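Local coordinates for protein probable tRNA pseudouridine synthase D (Methanosarcina mazei, PDB 1Z2Z) that probably converts uridine 13 of transfer RNA into pseudouridine, as a member of the TruD family of pseudouridine synthases, at residues Thr156-Pro167 / Thr424-Val432; Lys8-Ser16 / Tyr276-Glu287. All blocks are in the same frame, centred on the assembly; numbering follows the deposited sequence.

The four segments alternate along the chain: 8-16 (contact 2), 156-167 (contact 1), 276-287 (contact 2) and 424-432 (contact 1). The centres of contacts 1 and 2 lie about 15 Å apart, and the two contacts touch directly. Tyr15 of the N-terminal loop packs on Lys431, while Glu428 and Thr156 of contact 1 hydrogen-bond to Thr17 and Thr19, just past segment 8-16. Contact 1 joins helix 146-163 and the short strand 165-167 to helix 423-430 beside the large mixed sheet; contact 2 lays the loop along the last turns of helix 263-287. The N-terminal loop thus runs between the C-terminal helix and a mid-sequence helix, and each contact joins segments more than 250 residues apart.

Contact 1 of 2, residues Thr156-Pro167 / Thr424-Val432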
loop_
_atom_site.group_PDB
_atom_site.type_symbol
_atom_site.label_atom_id
_atom_site.label_comp_id
_atom_site.label_asym_id
_atom_site.label_seq_id
_atom_site.Cartn_x
_atom_site.Cartn_y
_atom_site.Cartn_z
ATOM N N THR A 156 -17.018 16.110 -0.260
ATOM C CA THR A 156 -15.838 15.296 -0.532
ATOM C C THR A 156 -16.255 13.997 -1.210
ATOM O O THR A 156 -15.548 13.485 -2.076
ATOM C CB THR A 156 -15.067 14.945 0.765
ATOM O OG1 THR A 156 -14.908 16.121 1.573
ATOM C CG2 THR A 156 -13.688 14.385 0.421
ATOM N N THR A 157 -17.407 13.476 -0.799
ATOM C CA THR A 157 -17.978 12.241 -1.344
ATOM C C THR A 157 -18.389 12.475 -2.801
ATOM O O THR A 157 -17.918 11.786 -3.704
ATOM C CB THR A 157 -19.237 11.814 -0.543
ATOM O OG1 THR A 157 -18.883 11.585 0.825
ATOM C CG2 THR A 157 -19.846 10.554 -1.128
ATOM N N ASP A 158 -19.272 13.453 -3.013
ATOM C CA ASP A 158 -19.755 13.801 -4.346
ATOM C C ASP A 158 -18.642 13.839 -5.384
ATOM O O ASP A 158 -18.725 13.172 -6.417
ATOM C CB ASP A 158 -20.460 15.162 -4.348
ATOM C CG ASP A 158 -20.307 15.897 -5.685
ATOM O OD1 ASP A 158 -19.252 16.538 -5.910
ATOM O OD2 ASP A 158 -21.233 15.826 -6.523
ATOM N N GLU A 159 -17.609 14.636 -5.130
ATOM C CA GLU A 159 -16.518 14.724 -6.086
ATOM C C GLU A 159 -15.949 13.349 -6.316
ATOM O O GLU A 159 -15.621 12.984 -7.445
ATOM C CB GLU A 159 -15.424 15.675 -5.596
ATOM C CG GLU A 159 -15.751 17.135 -5.856
ATOM C CD GLU A 159 -14.679 18.085 -5.371
ATOM O OE1 GLU A 159 -13.514 17.963 -5.806
ATOM O OE2 GLU A 159 -15.003 18.967 -4.547
ATOM N N ILE A 160 -15.857 12.571 -5.244
ATOM C CA ILE A 160 -15.319 11.222 -5.342
ATOM C C ILE A 160 -16.207 10.348 -6.211
ATOM O O ILE A 160 -15.750 9.743 -7.182
ATOM C CB ILE A 160 -15.179 10.588 -3.956
ATOM C CG1 ILE A 160 -14.032 11.260 -3.202
ATOM C CG2 ILE A 160 -14.918 9.106 -4.088
ATOM C CD1 ILE A 160 -13.810 10.714 -1.819
ATOM N N LEU A 161 -17.482 10.298 -5.860
ATOM C CA LEU A 161 -18.433 9.499 -6.607
ATOM C C LEU A 161 -18.383 9.870 -8.083
ATOM O O LEU A 161 -18.486 9.004 -8.950
ATOM C CB LEU A 161 -19.840 9.715 -6.045
ATOM C CG LEU A 161 -20.610 8.475 -5.561
ATOM C CD1 LEU A 161 -19.725 7.572 -4.697
ATOM C CD2 LEU A 161 -21.832 8.930 -4.783
ATOM N N ALA A 162 -18.199 11.160 -8.353
ATOM C CA ALA A 162 -18.141 11.682 -9.719
ATOM C C ALA A 162 -16.841 11.338 -10.443
ATOM O O ALA A 162 -16.858 10.923 -11.603
ATOM C CB ALA A 162 -18.332 13.192 -9.701
ATOM N N GLN A 163 -15.718 11.529 -9.765
ATOM C CA GLN A 163 -14.422 11.240 -10.362
ATOM C C GLN A 163 -14.218 9.736 -10.513
ATOM O O GLN A 163 -13.251 9.285 -11.134
ATOM C CB GLN A 163 -13.300 11.812 -9.500
ATOM C CG GLN A 163 -11.944 11.466 -10.054
ATOM C CD GLN A 163 -10.824 11.727 -9.079
ATOM O OE1 GLN A 163 -10.825 11.207 -7.955
ATOM N NE2 GLN A 163 -9.844 12.523 -9.507
ATOM N N GLY A 164 -15.130 8.961 -9.929
ATOM C CA GLY A 164 -15.028 7.515 -10.010
ATOM C C GLY A 164 -14.509 6.866 -8.734
ATOM O O GLY A 164 -14.699 5.671 -8.511
ATOM N N GLY A 165 -13.858 7.662 -7.895
ATOM C CA GLY A 165 -13.317 7.156 -6.646
ATOM C C GLY A 165 -12.170 8.034 -6.185
ATOM O O GLY A 165 -12.244 9.263 -6.291
ATOM N N VAL A 166 -11.108 7.414 -5.682
ATOM C CA VAL A 166 -9.945 8.162 -5.219
ATOM C C VAL A 166 -8.728 7.741 -6.045
ATOM O O VAL A 166 -8.682 6.629 -6.561
ATOM C CB VAL A 166 -9.720 7.955 -3.681
ATOM C CG1 VAL A 166 -11.044 8.138 -2.955
ATOM C CG2 VAL A 166 -9.134 6.594 -3.380
ATOM N N PRO A 167 -7.746 8.638 -6.215
ATOM C CA PRO A 167 -6.563 8.287 -7.003
ATOM C C PRO A 167 -5.849 7.068 -6.485
ATOM O O PRO A 167 -5.811 6.824 -5.284
ATOM C CB PRO A 167 -5.702 9.553 -6.941
ATOM C CG PRO A 167 -6.135 10.208 -5.677
ATOM C CD PRO A 167 -7.630 10.002 -5.679
ATOM N N THR A 424 -5.515 5.089 1.402
ATOM C CA THR A 424 -5.714 5.700 0.104
ATOM C C THR A 424 -7.084 6.367 0.001
ATOM O O THR A 424 -7.278 7.294 -0.782
ATOM C CB THR A 424 -5.570 4.660 -0.995
ATOM O OG1 THR A 424 -4.221 4.175 -0.998
ATOM C CG2 THR A 424 -5.901 5.269 -2.338
ATOM N N VAL A 425 -8.032 5.902 0.798
ATOM C CA VAL A 425 -9.360 6.471 0.763
ATOM C C VAL A 425 -9.453 7.602 1.764
ATOM O O VAL A 425 -10.047 8.642 1.483
ATOM C CB VAL A 425 -10.425 5.412 1.112
ATOM C CG1 VAL A 425 -11.798 6.053 1.190
ATOM C CG2 VAL A 425 -10.414 4.300 0.069
ATOM N N LEU A 426 -8.858 7.388 2.932
ATOM C CA LEU A 426 -8.877 8.358 4.018
ATOM C C LEU A 426 -8.188 9.674 3.700
ATOM O O LEU A 426 -8.682 10.732 4.070
ATOM C CB LEU A 426 -8.242 7.739 5.256
ATOM C CG LEU A 426 -9.048 6.607 5.888
ATOM C CD1 LEU A 426 -8.276 6.077 7.082
ATOM C CD2 LEU A 426 -10.426 7.100 6.316
ATOM N N ARG A 427 -7.050 9.606 3.020
ATOM C CA ARG A 427 -6.307 10.806 2.662
ATOM C C ARG A 427 -7.186 11.882 1.988
ATOM O O ARG A 427 -7.055 13.064 2.286
ATOM C CB ARG A 427 -5.138 10.431 1.753
ATOM C CG ARG A 427 -4.119 11.538 1.568
ATOM C CD ARG A 427 -2.997 11.110 0.622
ATOM N NE ARG A 427 -3.256 11.545 -0.745
ATOM C CZ ARG A 427 -2.902 12.729 -1.236
ATOM N NH1 ARG A 427 -2.258 13.610 -0.485
ATOM N NH2 ARG A 427 -3.214 13.041 -2.482
ATOM N N GLU A 428 -8.084 11.487 1.089
ATOM C CA GLU A 428 -8.938 12.471 0.425
ATOM C C GLU A 428 -9.987 13.044 1.380
ATOM O O GLU A 428 -10.550 14.111 1.128
ATOM C CB GLU A 428 -9.637 11.864 -0.803
ATOM C CG GLU A 428 -8.694 11.355 -1.899
ATOM C CD GLU A 428 -7.798 12.439 -2.497
ATOM O OE1 GLU A 428 -6.563 12.202 -2.564
ATOM O OE2 GLU A 428 -8.315 13.514 -2.901
ATOM N N TYR A 429 -10.251 12.329 2.472
ATOM C CA TYR A 429 -11.223 12.778 3.464
ATOM C C TYR A 429 -10.615 13.563 4.605
ATOM O O TYR A 429 -11.252 14.467 5.140
ATOM C CB TYR A 429 -11.981 11.608 4.078
ATOM C CG TYR A 429 -13.110 11.122 3.229
ATOM C CD1 TYR A 429 -12.879 10.245 2.180
ATOM C CD2 TYR A 429 -14.419 11.551 3.462
ATOM C CE1 TYR A 429 -13.917 9.802 1.387
ATOM C CE2 TYR A 429 -15.470 11.112 2.662
ATOM C CZ TYR A 429 -15.205 10.236 1.628
ATOM O OH TYR A 429 -16.214 9.791 0.816
HETATM N N MSE A 430 -9.394 13.219 4.993
HETATM C CA MSE A 430 -8.757 13.910 6.100
HETATM C C MSE A 430 -7.717 14.902 5.659
HETATM O O MSE A 430 -7.460 15.884 6.352
HETATM C CB MSE A 430 -8.093 12.918 7.048
HETATM C CG MSE A 430 -9.047 12.083 7.863
HETATM SE SE MSE A 430 -8.080 10.630 8.695
HETATM C CE MSE A 430 -7.541 11.530 10.328
ATOM N N LYS A 431 -7.107 14.637 4.513
ATOM C CA LYS A 431 -6.059 15.508 3.983
ATOM C C LYS A 431 -5.150 15.995 5.106
ATOM O O LYS A 431 -5.047 17.192 5.345
ATOM C CB LYS A 431 -6.670 16.717 3.254
ATOM C CG LYS A 431 -7.524 16.360 2.035
ATOM C CD LYS A 431 -7.865 17.584 1.199
ATOM C CE LYS A 431 -8.786 17.243 0.042
ATOM N NZ LYS A 431 -10.170 16.854 0.457
ATOM N N VAL A 432 -4.502 15.069 5.799
ATOM C CA VAL A 432 -3.594 15.441 6.879
ATOM C C VAL A 432 -2.305 14.660 6.771
ATOM O O VAL A 432 -2.190 13.759 5.944
ATOM C CB VAL A 432 -4.210 15.173 8.273
ATOM C CG1 VAL A 432 -5.373 16.130 8.531
ATOM C CG2 VAL A 432 -4.683 13.740 8.350
#
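Tyr429 lays its ring against helix 156-163; the axes of the segments 156-163 and 424-430 approach to 10.7 Å at an angle of 134°. CG2 of Thr156 stands 4.2 Å from the ring centroid and only 10° off the normal, a CH-pi contact over one face. With chi1 at -47°, OG1 of Thr156 lies back beside its own nitrogen and bonds to Leu152 O, which turns CG2 to the ring. Tyr429 OH donates to Thr157 OG1 at 3.2 Å, near the ring plane; that hydroxyl is also bonded to Leu153 O. Ile160 CD1 comes obliquely to Tyr429 CE1 at 3.3 Å. An alanine in place of Tyr429 would probably open a gap between the helices and cost Thr157 OG1 its phenol partner.

Past Gly164 and Gly165, Val166 CG2 meets Thr424 CG2 at 3.6 Å, and Val166 CB lies 4.0 Å from Glu428 CG, the two side chains lying alongside and pointing in opposite senses. Lys431 NZ returns to Glu428 O at 2.8 Å and also bonds Thr19 OG1 and Thr17 OG1. This interior contrasts with the outer side of helix 156-163, where Leu161 and Ala162 are exposed. Leu426 and Val425 pack on strands 130-142 and 408-417 while Tyr429 and Glu428 meet 156-167, so helix 423-430 is sandwiched between them, consistent with helices packed on the mixed sheet of a pseudouridine synthase.

Contact 2 of 2, residues Lys8-Ser16 / Tyr276-Glu287; sequences KQIGINLYS and YIYNIILCRRIE
Gly11 brings loop 8-16 down onto helix 276-287, its CA 4.5 Å from Ile280 CA. From there the two backbones run in the same general direction; the loop lifts off the helix and at Ser16 comes back to it, with Ser16 CA 6.6 Å from Ile286 CA. The motif is an irregular segment laid along a helix and brought close at a glycine. Two observations support this reading: Gly11 has phi 87° and psi -41°, and a CB on it would point at the helix and overlap Asn279 CB and Tyr276 O. Gly11 CA instead rests against Ile280 CG1 at 3.6 Å. Together the two segments bury 531 Å² of surface.

Tyr276 presents the edge of its ring to the loop, CD1 lying 3.4 Å from Ile10 C, while CD1 of Ile280, one turn on, covers one face of the same ring off-centre. Ile12 CG1 crosses Asn279 at 3.7 Å from its CG. Further along, Leu14 makes the broadest apolar contact. Its CG sits between the backbone N and the carbonyl carbon (chi1 57°), which turns both methyls onto the helix: CD2 touches Cys283 CB at 3.5 Å and also reaches the CG of Glu287, and CD1 meets Ile286 CG2 at 3.9 Å. Asn13 adds its OD1 beside Cys283.

The helix has other neighbours too: Ile280 and Ile281 touch Val360 of helix 352-363, and Arg284 pairs with Glu363 besides a salt bridge to Glu287 whose hydrogen bond is weak. At the end of the loop, the last touch between side chains is Ser16 CB against Ile286 CD1, at 4.3 Å.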
loop_
_atom_site.group_PDB
_atom_site.type_symbol
_atom_site.label_atom_id
_atom_site.label_comp_id
_atom_site.label_asym_id
_atom_site.label_seq_id
_atom_site.Cartn_x
_atom_site.Cartn_y
_atom_site.Cartn_z
ATOM N N LYS A 8 5.092 14.685 -0.364
ATOM C CA LYS A 8 5.624 15.285 -1.581
ATOM C C LYS A 8 6.946 14.617 -1.932
ATOM O O LYS A 8 7.356 14.610 -3.092
ATOM C CB LYS A 8 5.824 16.796 -1.400
ATOM C CG LYS A 8 4.545 17.543 -1.032
ATOM C CD LYS A 8 4.818 18.926 -0.421
ATOM C CE LYS A 8 4.640 20.055 -1.429
ATOM N NZ LYS A 8 4.830 21.396 -0.804
ATOM N N GLN A 9 7.602 14.040 -0.931
ATOM C CA GLN A 9 8.892 13.377 -1.131
ATOM C C GLN A 9 8.752 12.013 -1.789
ATOM O O GLN A 9 9.746 11.316 -2.024
ATOM C CB GLN A 9 9.614 13.220 0.197
ATOM C CG GLN A 9 10.001 14.529 0.827
ATOM C CD GLN A 9 10.360 14.366 2.287
ATOM O OE1 GLN A 9 10.840 15.302 2.933
ATOM N NE2 GLN A 9 10.123 13.171 2.824
ATOM N N ILE A 10 7.509 11.636 -2.063
ATOM C CA ILE A 10 7.219 10.378 -2.724
ATOM C C ILE A 10 6.236 10.590 -3.871
ATOM O O ILE A 10 5.373 9.748 -4.114
ATOM C CB ILE A 10 6.634 9.329 -1.762
ATOM C CG1 ILE A 10 5.369 9.868 -1.107
ATOM C CG2 ILE A 10 7.681 8.933 -0.722
ATOM C CD1 ILE A 10 4.754 8.911 -0.115
ATOM N N GLY A 11 6.360 11.729 -4.551
ATOM C CA GLY A 11 5.526 12.013 -5.704
ATOM C C GLY A 11 4.175 12.670 -5.530
ATOM O O GLY A 11 3.798 13.529 -6.333
ATOM N N ILE A 12 3.433 12.260 -4.510
ATOM C CA ILE A 12 2.119 12.836 -4.247
ATOM C C ILE A 12 2.324 14.277 -3.823
ATOM O O ILE A 12 3.323 14.591 -3.185
ATOM C CB ILE A 12 1.439 12.089 -3.127
ATOM C CG1 ILE A 12 1.472 10.597 -3.469
ATOM C CG2 ILE A 12 0.033 12.663 -2.894
ATOM C CD1 ILE A 12 1.022 9.684 -2.351
ATOM N N ASN A 13 1.395 15.155 -4.184
ATOM C CA ASN A 13 1.528 16.557 -3.820
ATOM C C ASN A 13 0.215 17.307 -3.938
ATOM O O ASN A 13 0.208 18.519 -4.113
ATOM C CB ASN A 13 2.568 17.244 -4.702
ATOM C CG ASN A 13 1.991 17.714 -6.022
ATOM O OD1 ASN A 13 1.332 16.957 -6.743
ATOM N ND2 ASN A 13 2.238 18.977 -6.349
ATOM N N LEU A 14 -0.897 16.596 -3.841
ATOM C CA LEU A 14 -2.187 17.256 -3.942
ATOM C C LEU A 14 -3.319 16.331 -3.558
ATOM O O LEU A 14 -3.102 15.344 -2.871
ATOM C CB LEU A 14 -2.401 17.777 -5.360
ATOM C CG LEU A 14 -2.302 16.723 -6.457
ATOM C CD1 LEU A 14 -3.676 16.228 -6.883
ATOM C CD2 LEU A 14 -1.597 17.353 -7.619
ATOM N N TYR A 15 -4.519 16.657 -4.030
ATOM C CA TYR A 15 -5.726 15.896 -3.724
ATOM C C TYR A 15 -6.717 15.984 -4.884
ATOM O O TYR A 15 -7.013 17.080 -5.365
ATOM C CB TYR A 15 -6.391 16.476 -2.472
ATOM C CG TYR A 15 -5.533 16.472 -1.222
ATOM C CD1 TYR A 15 -5.479 15.351 -0.397
ATOM C CD2 TYR A 15 -4.809 17.603 -0.837
ATOM C CE1 TYR A 15 -4.734 15.358 0.787
ATOM C CE2 TYR A 15 -4.059 17.618 0.349
ATOM C CZ TYR A 15 -4.030 16.493 1.153
ATOM O OH TYR A 15 -3.306 16.486 2.320
ATOM N N SER A 16 -7.244 14.843 -5.324
ATOM C CA SER A 16 -8.208 14.840 -6.425
ATOM C C SER A 16 -9.444 15.665 -6.035
ATOM O O SER A 16 -10.183 16.161 -6.892
ATOM C CB SER A 16 -8.630 13.408 -6.768
ATOM O OG SER A 16 -9.749 13.000 -6.004
ATOM N N TYR A 276 7.202 6.036 -7.432
ATOM C CA TYR A 276 7.413 7.453 -7.217
ATOM C C TYR A 276 6.991 8.230 -8.461
ATOM O O TYR A 276 6.107 9.096 -8.415
ATOM C CB TYR A 276 8.882 7.702 -6.941
ATOM C CG TYR A 276 9.266 9.152 -6.933
ATOM C CD1 TYR A 276 8.847 10.003 -5.913
ATOM C CD2 TYR A 276 10.084 9.673 -7.933
ATOM C CE1 TYR A 276 9.246 11.337 -5.891
ATOM C CE2 TYR A 276 10.482 11.003 -7.918
ATOM C CZ TYR A 276 10.064 11.826 -6.898
ATOM O OH TYR A 276 10.477 13.138 -6.896
ATOM N N ILE A 277 7.638 7.903 -9.579
ATOM C CA ILE A 277 7.358 8.555 -10.848
ATOM C C ILE A 277 5.877 8.429 -11.182
ATOM O O ILE A 277 5.239 9.379 -11.655
ATOM C CB ILE A 277 8.219 7.938 -11.960
ATOM C CG1 ILE A 277 9.697 8.258 -11.674
ATOM C CG2 ILE A 277 7.761 8.457 -13.319
ATOM C CD1 ILE A 277 10.731 7.423 -12.438
ATOM N N TYR A 278 5.323 7.262 -10.902
ATOM C CA TYR A 278 3.922 7.044 -11.170
ATOM C C TYR A 278 3.028 8.038 -10.395
ATOM O O TYR A 278 2.032 8.533 -10.926
ATOM C CB TYR A 278 3.568 5.591 -10.850
ATOM C CG TYR A 278 2.100 5.358 -10.723
ATOM C CD1 TYR A 278 1.427 5.684 -9.560
ATOM C CD2 TYR A 278 1.375 4.815 -11.765
ATOM C CE1 TYR A 278 0.069 5.472 -9.434
ATOM C CE2 TYR A 278 0.015 4.594 -11.653
ATOM C CZ TYR A 278 -0.630 4.924 -10.481
ATOM O OH TYR A 278 -1.979 4.674 -10.354
ATOM N N ASN A 279 3.383 8.336 -9.149
ATOM C CA ASN A 279 2.602 9.277 -8.340
ATOM C C ASN A 279 2.611 10.652 -8.974
ATOM O O ASN A 279 1.566 11.256 -9.200
ATOM C CB ASN A 279 3.185 9.384 -6.927
ATOM C CG ASN A 279 2.757 8.246 -6.031
ATOM O OD1 ASN A 279 3.539 7.764 -5.211
ATOM N ND2 ASN A 279 1.510 7.819 -6.168
ATOM N N ILE A 280 3.807 11.153 -9.239
ATOM C CA ILE A 280 3.953 12.462 -9.858
ATOM C C ILE A 280 3.022 12.536 -11.058
ATOM O O ILE A 280 2.162 13.417 -11.131
ATOM C CB ILE A 280 5.389 12.666 -10.327
ATOM C CG1 ILE A 280 6.337 12.373 -9.162
ATOM C CG2 ILE A 280 5.580 14.071 -10.811
ATOM C CD1 ILE A 280 7.774 12.535 -9.510
ATOM N N ILE A 281 3.195 11.589 -11.984
ATOM C CA ILE A 281 2.391 11.526 -13.201
ATOM C C ILE A 281 0.896 11.612 -12.937
ATOM O O ILE A 281 0.187 12.379 -13.589
ATOM C CB ILE A 281 2.674 10.232 -13.987
ATOM C CG1 ILE A 281 4.071 10.305 -14.616
ATOM C CG2 ILE A 281 1.597 10.013 -15.059
ATOM C CD1 ILE A 281 4.572 8.996 -15.186
ATOM N N LEU A 282 0.421 10.824 -11.983
ATOM C CA LEU A 282 -0.993 10.807 -11.647
ATOM C C LEU A 282 -1.494 12.181 -11.210
ATOM O O LEU A 282 -2.661 12.529 -11.429
ATOM C CB LEU A 282 -1.246 9.802 -10.534
ATOM C CG LEU A 282 -2.572 9.061 -10.678
ATOM C CD1 LEU A 282 -2.683 8.047 -9.547
ATOM C CD2 LEU A 282 -3.749 10.035 -10.661
ATOM N N CYS A 283 -0.601 12.952 -10.589
ATOM C CA CYS A 283 -0.903 14.295 -10.096
ATOM C C CYS A 283 -0.964 15.277 -11.243
ATOM O O CYS A 283 -1.968 15.963 -11.449
ATOM C CB CYS A 283 0.186 14.754 -9.124
ATOM S SG CYS A 283 0.236 13.887 -7.548
ATOM N N ARG A 284 0.144 15.348 -11.972
ATOM C CA ARG A 284 0.263 16.235 -13.117
ATOM C C ARG A 284 -0.989 16.064 -13.973
ATOM O O ARG A 284 -1.558 17.037 -14.454
ATOM C CB ARG A 284 1.514 15.872 -13.918
ATOM C CG ARG A 284 2.237 17.061 -14.497
ATOM C CD ARG A 284 2.771 17.968 -13.400
ATOM N NE ARG A 284 3.979 17.453 -12.759
ATOM C CZ ARG A 284 4.507 17.963 -11.647
ATOM N NH1 ARG A 284 3.925 18.999 -11.053
ATOM N NH2 ARG A 284 5.617 17.449 -11.128
ATOM N N ARG A 285 -1.435 14.824 -14.145
ATOM C CA ARG A 285 -2.624 14.581 -14.943
ATOM C C ARG A 285 -3.876 15.117 -14.263
ATOM O O ARG A 285 -4.819 15.534 -14.934
ATOM C CB ARG A 285 -2.783 13.091 -15.230
ATOM C CG ARG A 285 -3.955 12.761 -16.140
ATOM C CD ARG A 285 -3.728 11.421 -16.810
ATOM N NE ARG A 285 -4.789 11.059 -17.742
ATOM C CZ ARG A 285 -6.064 10.920 -17.403
ATOM N NH1 ARG A 285 -6.957 10.582 -18.322
ATOM N NH2 ARG A 285 -6.442 11.119 -16.148
ATOM N N ILE A 286 -3.893 15.091 -12.933
ATOM C CA ILE A 286 -5.034 15.608 -12.183
ATOM C C ILE A 286 -4.993 17.131 -12.278
ATOM O O ILE A 286 -6.023 17.796 -12.184
ATOM C CB ILE A 286 -4.991 15.194 -10.685
ATOM C CG1 ILE A 286 -5.199 13.682 -10.557
ATOM C CG2 ILE A 286 -6.073 15.940 -9.901
ATOM C CD1 ILE A 286 -5.027 13.128 -9.143
ATOM N N GLU A 287 -3.796 17.678 -12.456
ATOM C CA GLU A 287 -3.661 19.117 -12.583
ATOM C C GLU A 287 -4.072 19.539 -13.980
ATOM O O GLU A 287 -4.737 20.554 -14.156
ATOM C CB GLU A 287 -2.224 19.557 -12.328
ATOM C CG GLU A 287 -1.768 19.376 -10.902
ATOM C CD GLU A 287 -0.355 19.856 -10.711
ATOM O OE1 GLU A 287 0.516 19.481 -11.528
ATOM O OE2 GLU A 287 -0.110 20.602 -9.746
#